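Local coordinates for protein L-lysine 6-monooxygenase involved in desferrioxamine biosynthesis (Erwinia amylovora CFBP1430, PDB 5O8P) that probably hydroxylates a terminal amine of cadaverine, using FAD and NADPH, in the biosynthesis of the siderophore desferrioxamine, at residues Ile353-Val367 with Ile373-His387. Residues are numbered along the deposited sequence; the frame is centred on the assembly and turned at random.
Sequences IQQRIQWDEKDRYDV and IDRHNQVFVQNAELH. With FAD (flavin-adenine dinucleotide), chain C.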
loop_
_atom_site.group_PDB
_atom_site.type_symbol
_atom_site.label_atom_id
_atom_site.label_comp_id
_atom_site.label_asym_id
_atom_site.label_seq_id
_atom_site.Cartn_x
_atom_site.Cartn_y
_atom_site.Cartn_z
ATOM N N ILE B 353 -21.459 12.970 -46.120
ATOM C CA ILE B 353 -21.373 14.328 -45.585
ATOM C C ILE B 353 -19.939 14.865 -45.605
ATOM O O ILE B 353 -19.584 15.707 -44.794
ATOM C CB ILE B 353 -22.018 14.419 -44.173
ATOM C CG1 ILE B 353 -21.346 13.478 -43.167
ATOM C CG2 ILE B 353 -23.498 14.093 -44.254
ATOM C CD1 ILE B 353 -21.802 13.702 -41.736
ATOM N N GLN B 354 -19.141 14.424 -46.576
ATOM C CA GLN B 354 -17.744 14.872 -46.706
ATOM C C GLN B 354 -17.648 16.384 -46.890
ATOM O O GLN B 354 -16.903 17.046 -46.181
ATOM C CB GLN B 354 -17.008 14.165 -47.847
ATOM C CG GLN B 354 -16.277 12.910 -47.384
ATOM C CD GLN B 354 -15.718 12.063 -48.506
ATOM O OE1 GLN B 354 -15.907 12.332 -49.701
ATOM N NE2 GLN B 354 -15.011 11.010 -48.118
ATOM N N GLN B 355 -18.422 16.926 -47.821
ATOM C CA GLN B 355 -18.423 18.363 -48.074
ATOM C C GLN B 355 -18.852 19.215 -46.843
ATOM O O GLN B 355 -18.431 20.364 -46.731
ATOM C CB GLN B 355 -19.206 18.710 -49.383
ATOM C CG GLN B 355 -20.738 18.893 -49.317
ATOM C CD GLN B 355 -21.557 17.601 -49.129
ATOM O OE1 GLN B 355 -21.039 16.481 -49.252
ATOM N NE2 GLN B 355 -22.831 17.766 -48.779
ATOM N N ARG B 356 -19.617 18.644 -45.912
ATOM C CA ARG B 356 -20.091 19.349 -44.698
ATOM C C ARG B 356 -19.120 19.304 -43.503
ATOM O O ARG B 356 -19.381 19.942 -42.467
ATOM C CB ARG B 356 -21.405 18.748 -44.182
ATOM C CG ARG B 356 -22.504 18.454 -45.169
ATOM C CD ARG B 356 -23.564 19.527 -45.261
ATOM N NE ARG B 356 -23.995 20.110 -43.980
ATOM C CZ ARG B 356 -24.539 21.326 -43.872
ATOM N NH1 ARG B 356 -24.749 22.103 -44.938
ATOM N NH2 ARG B 356 -24.879 21.788 -42.683
ATOM N N ILE B 357 -18.022 18.555 -43.637
ATOM C CA ILE B 357 -17.083 18.307 -42.552
ATOM C C ILE B 357 -15.817 19.141 -42.769
ATOM O O ILE B 357 -15.334 19.247 -43.899
ATOM C CB ILE B 357 -16.764 16.799 -42.473
ATOM C CG1 ILE B 357 -17.946 16.082 -41.815
ATOM C CG2 ILE B 357 -15.475 16.529 -41.707
ATOM C CD1 ILE B 357 -17.869 14.569 -41.837
ATOM N N GLN B 358 -15.285 19.715 -41.687
ATOM C CA GLN B 358 -14.023 20.454 -41.746
ATOM C C GLN B 358 -12.876 19.459 -41.650
ATOM O O GLN B 358 -12.760 18.755 -40.647
ATOM C CB GLN B 358 -13.919 21.471 -40.605
ATOM C CG GLN B 358 -15.056 22.468 -40.556
ATOM C CD GLN B 358 -14.775 23.635 -39.637
ATOM O OE1 GLN B 358 -13.799 24.344 -39.821
ATOM N NE2 GLN B 358 -15.646 23.854 -38.658
ATOM N N TRP B 359 -12.053 19.390 -42.692
ATOM C CA TRP B 359 -10.883 18.510 -42.705
ATOM C C TRP B 359 -9.617 19.335 -42.504
ATOM O O TRP B 359 -9.536 20.466 -42.976
ATOM C CB TRP B 359 -10.817 17.732 -44.024
ATOM C CG TRP B 359 -12.078 16.942 -44.313
ATOM C CD1 TRP B 359 -13.177 17.380 -44.987
ATOM C CD2 TRP B 359 -12.366 15.585 -43.919
ATOM N NE1 TRP B 359 -14.123 16.390 -45.039
ATOM C CE2 TRP B 359 -13.649 15.277 -44.398
ATOM C CE3 TRP B 359 -11.653 14.600 -43.222
ATOM C CZ2 TRP B 359 -14.248 14.024 -44.192
ATOM C CZ3 TRP B 359 -12.255 13.355 -43.006
ATOM C CH2 TRP B 359 -13.535 13.083 -43.495
ATOM N N ASP B 360 -8.646 18.775 -41.788
ATOM C CA ASP B 360 -7.355 19.439 -41.558
ATOM C C ASP B 360 -6.333 18.971 -42.594
ATOM O O ASP B 360 -6.661 18.159 -43.462
ATOM C CB ASP B 360 -6.870 19.229 -40.102
ATOM C CG ASP B 360 -6.477 17.783 -39.779
ATOM O OD1 ASP B 360 -6.527 16.907 -40.668
ATOM O OD2 ASP B 360 -6.092 17.524 -38.618
ATOM N N GLU B 361 -5.097 19.456 -42.474
ATOM C CA GLU B 361 -4.011 19.183 -43.440
ATOM C C GLU B 361 -3.694 17.698 -43.685
ATOM O O GLU B 361 -3.187 17.351 -44.753
ATOM C CB GLU B 361 -2.701 19.895 -43.017
ATOM C CG GLU B 361 -2.742 21.419 -42.868
ATOM C CD GLU B 361 -3.205 22.175 -44.114
ATOM O OE1 GLU B 361 -3.110 21.632 -45.236
ATOM O OE2 GLU B 361 -3.659 23.335 -43.973
ATOM N N LYS B 362 -3.987 16.827 -42.720
ATOM C CA LYS B 362 -3.701 15.394 -42.831
ATOM C C LYS B 362 -4.939 14.516 -43.125
ATOM O O LYS B 362 -4.888 13.299 -42.932
ATOM C CB LYS B 362 -2.992 14.915 -41.550
ATOM C CG LYS B 362 -1.568 15.435 -41.388
ATOM C CD LYS B 362 -0.833 14.759 -40.236
ATOM C CE LYS B 362 0.664 14.658 -40.510
ATOM N NZ LYS B 362 1.386 14.023 -39.374
ATOM N N ASP B 363 -6.028 15.121 -43.612
ATOM C CA ASP B 363 -7.294 14.410 -43.927
ATOM C C ASP B 363 -7.933 13.665 -42.743
ATOM O O ASP B 363 -8.480 12.575 -42.904
ATOM C CB ASP B 363 -7.119 13.458 -45.134
ATOM C CG ASP B 363 -7.053 14.191 -46.454
ATOM O OD1 ASP B 363 -8.086 14.758 -46.872
ATOM O OD2 ASP B 363 -5.971 14.180 -47.078
ATOM N N ARG B 364 -7.852 14.249 -41.551
ATOM C CA ARG B 364 -8.653 13.790 -40.409
ATOM C C ARG B 364 -9.595 14.935 -40.069
ATOM O O ARG B 364 -9.483 16.040 -40.628
ATOM C CB ARG B 364 -7.808 13.398 -39.192
ATOM C CG ARG B 364 -6.592 12.544 -39.496
ATOM C CD ARG B 364 -5.516 12.768 -38.466
ATOM N NE ARG B 364 -4.987 14.142 -38.466
ATOM C CZ ARG B 364 -3.960 14.571 -37.721
ATOM N NH1 ARG B 364 -3.251 13.734 -36.962
ATOM N NH2 ARG B 364 -3.576 15.841 -37.818
ATOM N N TYR B 365 -10.533 14.672 -39.169
ATOM C CA TYR B 365 -11.482 15.698 -38.775
ATOM C C TYR B 365 -10.748 16.880 -38.123
ATOM O O TYR B 365 -9.974 16.673 -37.183
ATOM C CB TYR B 365 -12.485 15.173 -37.751
ATOM C CG TYR B 365 -13.253 13.922 -38.082
ATOM C CD1 TYR B 365 -13.728 13.672 -39.365
ATOM C CD2 TYR B 365 -13.544 12.999 -37.085
ATOM C CE1 TYR B 365 -14.441 12.519 -39.652
ATOM C CE2 TYR B 365 -14.259 11.851 -37.357
ATOM C CZ TYR B 365 -14.709 11.623 -38.633
ATOM O OH TYR B 365 -15.416 10.485 -38.861
ATOM N N ASP B 366 -10.982 18.097 -38.604
ATOM C CA ASP B 366 -10.494 19.297 -37.927
ATOM C C ASP B 366 -11.462 19.655 -36.796
ATOM O O ASP B 366 -12.306 20.557 -36.926
ATOM C CB ASP B 366 -10.354 20.460 -38.918
ATOM C CG ASP B 366 -9.711 21.694 -38.294
ATOM O OD1 ASP B 366 -8.633 21.563 -37.669
ATOM O OD2 ASP B 366 -10.295 22.789 -38.436
ATOM N N VAL B 367 -11.308 18.963 -35.667
ATOM C CA VAL B 367 -12.299 19.015 -34.590
ATOM C C VAL B 367 -12.206 20.351 -33.849
ATOM O O VAL B 367 -11.109 20.808 -33.540
ATOM C CB VAL B 367 -12.128 17.866 -33.564
ATOM C CG1 VAL B 367 -13.338 17.805 -32.632
ATOM C CG2 VAL B 367 -11.921 16.533 -34.257
ATOM N N ILE B 373 -17.396 18.700 -35.804
ATOM C CA ILE B 373 -16.580 18.534 -37.029
ATOM C C ILE B 373 -17.173 19.231 -38.260
ATOM O O ILE B 373 -16.555 19.241 -39.328
ATOM C CB ILE B 373 -16.205 17.047 -37.323
ATOM C CG1 ILE B 373 -17.418 16.230 -37.781
ATOM C CG2 ILE B 373 -15.534 16.435 -36.102
ATOM C CD1 ILE B 373 -17.116 14.769 -38.074
ATOM N N ASP B 374 -18.338 19.845 -38.106
ATOM C CA ASP B 374 -18.963 20.604 -39.185
ATOM C C ASP B 374 -18.754 22.093 -38.939
ATOM O O ASP B 374 -18.081 22.482 -37.972
ATOM C CB ASP B 374 -20.457 20.272 -39.277
ATOM C CG ASP B 374 -21.234 20.741 -38.066
ATOM O OD1 ASP B 374 -20.830 20.353 -36.947
ATOM O OD2 ASP B 374 -22.238 21.489 -38.204
ATOM N N ARG B 375 -19.338 22.908 -39.813
ATOM C CA ARG B 375 -19.207 24.356 -39.745
ATOM C C ARG B 375 -20.365 25.045 -39.013
ATOM O O ARG B 375 -20.438 26.276 -39.026
ATOM C CB ARG B 375 -19.067 24.914 -41.166
ATOM C CG ARG B 375 -17.944 24.280 -41.970
ATOM C CD ARG B 375 -17.832 24.862 -43.367
ATOM N NE ARG B 375 -16.705 24.269 -44.091
ATOM C CZ ARG B 375 -16.703 23.077 -44.700
ATOM N NH1 ARG B 375 -17.773 22.284 -44.710
ATOM N NH2 ARG B 375 -15.599 22.663 -45.312
ATOM N N HIS B 376 -21.259 24.275 -38.377
ATOM C CA HIS B 376 -22.466 24.829 -37.731
ATOM C C HIS B 376 -22.861 24.192 -36.378
ATOM O O HIS B 376 -23.993 24.367 -35.933
ATOM C CB HIS B 376 -23.659 24.753 -38.706
ATOM C CG HIS B 376 -23.440 25.476 -40.002
ATOM N ND1 HIS B 376 -23.035 24.834 -41.155
ATOM C CD2 HIS B 376 -23.559 26.785 -40.324
ATOM C CE1 HIS B 376 -22.918 25.710 -42.134
ATOM N NE2 HIS B 376 -23.229 26.902 -41.655
ATOM N N ASN B 377 -21.940 23.496 -35.710
ATOM C CA ASN B 377 -22.205 22.855 -34.400
ATOM C C ASN B 377 -23.378 21.878 -34.413
ATOM O O ASN B 377 -24.279 21.945 -33.572
ATOM C CB ASN B 377 -22.394 23.910 -33.305
ATOM C CG ASN B 377 -21.246 24.887 -33.254
ATOM O OD1 ASN B 377 -20.101 24.512 -33.469
ATOM N ND2 ASN B 377 -21.548 26.148 -32.983
ATOM N N GLN B 378 -23.330 20.966 -35.377
ATOM C CA GLN B 378 -24.355 19.940 -35.574
ATOM C C GLN B 378 -23.849 18.483 -35.626
ATOM O O GLN B 378 -24.569 17.576 -35.225
ATOM C CB GLN B 378 -25.140 20.248 -36.843
ATOM C CG GLN B 378 -25.867 21.577 -36.826
ATOM C CD GLN B 378 -26.607 21.833 -38.114
ATOM O OE1 GLN B 378 -26.083 21.608 -39.209
ATOM N NE2 GLN B 378 -27.835 22.302 -37.993
ATOM N N VAL B 379 -22.638 18.257 -36.124
ATOM C CA VAL B 379 -22.064 16.929 -36.200
ATOM C C VAL B 379 -20.945 16.887 -35.179
ATOM O O VAL B 379 -19.946 17.579 -35.347
ATOM C CB VAL B 379 -21.495 16.647 -37.601
ATOM C CG1 VAL B 379 -20.970 15.219 -37.692
ATOM C CG2 VAL B 379 -22.555 16.881 -38.639
ATOM N N PHE B 380 -21.130 16.087 -34.130
ATOM C CA PHE B 380 -20.149 15.953 -33.049
ATOM C C PHE B 380 -19.492 14.588 -33.053
ATOM O O PHE B 380 -20.024 13.646 -33.622
ATOM C CB PHE B 380 -20.829 16.183 -31.705
ATOM C CG PHE B 380 -21.402 17.552 -31.562
ATOM C CD1 PHE B 380 -20.602 18.606 -31.166
ATOM C CD2 PHE B 380 -22.734 17.794 -31.853
ATOM C CE1 PHE B 380 -21.121 19.878 -31.034
ATOM C CE2 PHE B 380 -23.267 19.056 -31.729
ATOM C CZ PHE B 380 -22.456 20.100 -31.325
ATOM N N VAL B 381 -18.352 14.474 -32.383
ATOM C CA VAL B 381 -17.671 13.185 -32.285
ATOM C C VAL B 381 -17.286 12.881 -30.838
ATOM O O VAL B 381 -16.991 13.794 -30.092
ATOM C CB VAL B 381 -16.437 13.108 -33.219
ATOM C CG1 VAL B 381 -16.836 13.232 -34.696
ATOM C CG2 VAL B 381 -15.356 14.135 -32.858
ATOM N N GLN B 382 -17.326 11.603 -30.470
ATOM C CA GLN B 382 -16.877 11.096 -29.172
ATOM C C GLN B 382 -15.705 10.184 -29.502
ATOM O O GLN B 382 -15.888 9.214 -30.228
ATOM C CB GLN B 382 -17.960 10.243 -28.513
ATOM C CG GLN B 382 -19.284 10.946 -28.304
ATOM C CD GLN B 382 -19.627 11.142 -26.851
ATOM O OE1 GLN B 382 -18.842 11.688 -26.090
ATOM N NE2 GLN B 382 -20.817 10.683 -26.450
ATOM N N ASN B 383 -14.515 10.469 -28.964
ATOM C CA ASN B 383 -13.353 9.595 -29.148
ATOM C C ASN B 383 -12.875 9.476 -30.619
ATOM O O ASN B 383 -12.525 8.384 -31.067
ATOM C CB ASN B 383 -13.675 8.201 -28.556
ATOM C CG ASN B 383 -12.438 7.328 -28.287
ATOM O OD1 ASN B 383 -11.374 7.791 -27.847
ATOM N ND2 ASN B 383 -12.600 6.025 -28.534
ATOM N N ALA B 384 -12.852 10.570 -31.366
ATOM C CA ALA B 384 -12.063 10.616 -32.625
ATOM C C ALA B 384 -11.291 11.942 -32.748
ATOM O O ALA B 384 -11.002 12.420 -33.853
ATOM C CB ALA B 384 -12.964 10.372 -33.830
ATOM N N GLU B 385 -10.980 12.528 -31.593
ATOM C CA GLU B 385 -10.376 13.855 -31.494
ATOM C C GLU B 385 -9.044 13.816 -30.723
ATOM O O GLU B 385 -8.597 14.859 -30.251
ATOM C CB GLU B 385 -11.379 14.856 -30.864
ATOM C CG GLU B 385 -11.676 14.710 -29.359
ATOM C CD GLU B 385 -12.718 13.672 -28.987
ATOM O OE1 GLU B 385 -13.028 12.808 -29.816
ATOM O OE2 GLU B 385 -13.195 13.706 -27.839
ATOM N N LEU B 386 -8.414 12.638 -30.623
ATOM C CA LEU B 386 -7.077 12.485 -30.004
ATOM C C LEU B 386 -6.020 13.447 -30.599
ATOM O O LEU B 386 -5.154 13.975 -29.895
ATOM C CB LEU B 386 -6.600 11.024 -30.159
ATOM C CG LEU B 386 -5.219 10.533 -29.680
ATOM C CD1 LEU B 386 -4.854 11.018 -28.283
ATOM C CD2 LEU B 386 -5.163 9.011 -29.730
ATOM N N HIS B 387 -6.111 13.672 -31.901
ATOM C CA HIS B 387 -5.170 14.539 -32.626
ATOM C C HIS B 387 -5.339 16.038 -32.353
ATOM O O HIS B 387 -4.435 16.808 -32.633
ATOM C CB HIS B 387 -5.195 14.214 -34.136
ATOM C CG HIS B 387 -6.478 14.562 -34.821
ATOM N ND1 HIS B 387 -7.593 13.741 -34.796
ATOM C CD2 HIS B 387 -6.779 15.573 -35.663
ATOM C CE1 HIS B 387 -8.553 14.284 -35.523
ATOM N NE2 HIS B 387 -8.083 15.393 -36.064
HETATM P PA FAD C . -16.955 1.182 -28.650
HETATM O O1A FAD C . -17.028 -0.112 -27.860
HETATM O O2A FAD C . -16.006 1.282 -29.820
HETATM O O5B FAD C . -18.467 1.466 -29.141
HETATM C C5B FAD C . -18.813 1.630 -30.513
HETATM C C4B FAD C . -20.152 0.995 -30.871
HETATM O O4B FAD C . -20.628 1.559 -32.102
HETATM C C3B FAD C . -20.045 -0.509 -31.101
HETATM O O3B FAD C . -21.105 -1.161 -30.388
HETATM C C2B FAD C . -20.129 -0.673 -32.618
HETATM O O2B FAD C . -20.738 -1.896 -33.043
HETATM C C1B FAD C . -20.983 0.514 -33.019
HETATM N N9A FAD C . -20.897 0.934 -34.445
HETATM C C8A FAD C . -19.802 1.192 -35.190
HETATM N N7A FAD C . -20.161 1.553 -36.454
HETATM C C5A FAD C . -21.510 1.529 -36.525
HETATM C C6A FAD C . -22.556 1.793 -37.551
HETATM N N6A FAD C . -22.225 2.173 -38.809
HETATM N N1A FAD C . -23.858 1.646 -37.190
HETATM C C2A FAD C . -24.219 1.267 -35.945
HETATM N N3A FAD C . -23.323 1.005 -34.974
HETATM C C4A FAD C . -21.985 1.119 -35.195
HETATM N N1 FAD C . -10.522 3.323 -20.948
HETATM C C2 FAD C . -10.623 3.683 -19.642
HETATM O O2 FAD C . -10.758 4.898 -19.374
HETATM N N3 FAD C . -10.591 2.778 -18.638
HETATM C C4 FAD C . -10.449 1.461 -18.871
HETATM O O4 FAD C . -10.416 0.647 -17.928
HETATM C C4X FAD C . -10.331 0.986 -20.273
HETATM N N5 FAD C . -10.190 -0.323 -20.574
HETATM C C5X FAD C . -10.082 -0.723 -21.864
HETATM C C6 FAD C . -9.936 -2.085 -22.114
HETATM C C7 FAD C . -9.820 -2.572 -23.414
HETATM C C7M FAD C . -9.660 -4.052 -23.660
HETATM C C8 FAD C . -9.855 -1.609 -24.553
HETATM C C8M FAD C . -9.732 -2.109 -25.968
HETATM C C9 FAD C . -9.998 -0.242 -24.313
HETATM C C9A FAD C . -10.116 0.264 -23.005
HETATM N N10 FAD C . -10.270 1.660 -22.707
HETATM C C10 FAD C . -10.373 2.030 -21.337
HETATM C "C1'" FAD C . -10.328 2.729 -23.742
HETATM C "C2'" FAD C . -11.777 3.096 -24.140
HETATM O "O2'" FAD C . -12.595 3.266 -22.963
HETATM C "C3'" FAD C . -12.440 2.076 -25.085
HETATM O "O3'" FAD C . -11.699 1.972 -26.311
HETATM C "C4'" FAD C . -13.897 2.418 -25.425
HETATM O "O4'" FAD C . -14.603 1.218 -25.760
HETATM C "C5'" FAD C . -14.020 3.400 -26.586
HETATM O "O5'" FAD C . -15.283 4.064 -26.504
HETATM P P FAD C . -16.346 3.942 -27.695
HETATM O O1P FAD C . -17.598 4.688 -27.282
HETATM O O2P FAD C . -15.577 4.377 -28.911
HETATM O O3P FAD C . -16.602 2.339 -27.560
#
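Asp374 OD1 accepts hydrogen bonds from the backbone N-H groups of Gln378 (N to OD1 3.0 Å) and Val379, while Asp374 CB rests against Arg356 O across the contact. Asp374 OD2 takes His376 N in an Asx turn; a short carboxylate suits this tight bend, which leads into strand 379-381, paired in parallel with strand 155-157 in the sheet of the Rossmann-type FAD-binding domain. Loop 353-367 is tied to the bend by Gln358, whose backbone N donates almost straight to Ile373 O (2.7 Å). Its extended side chain carries NE2 to Asp374 O at 2.9 Å, above the carbonyl plane. Arg375 is long enough to send NH1 back to Gln355 O (2.9 Å); Gln358 CG sits over one face of its guanidinium, toward the rim.

Ile373 holds CG1 between its backbone N and carbonyl carbon (chi1 71°), which sets CD1 over the centre of the Tyr365 ring, 3.7 Å from the centroid, in a CH-pi contact. Tyr365 OH is hydrogen-bonded to Tyr344 OH. At the start of helix 386-389, His387 NE2 donates from the ring edge to Tyr365 O, nearly in the ring plane, while Arg364 covers one face. Arg364 NH2 is salt-bridged to Asp360 OD2, and its NH1 to Asp261. In the turn before that helix, Asn383 ND2 makes a weak hydrogen bond to FAD O2P (3.4 Å).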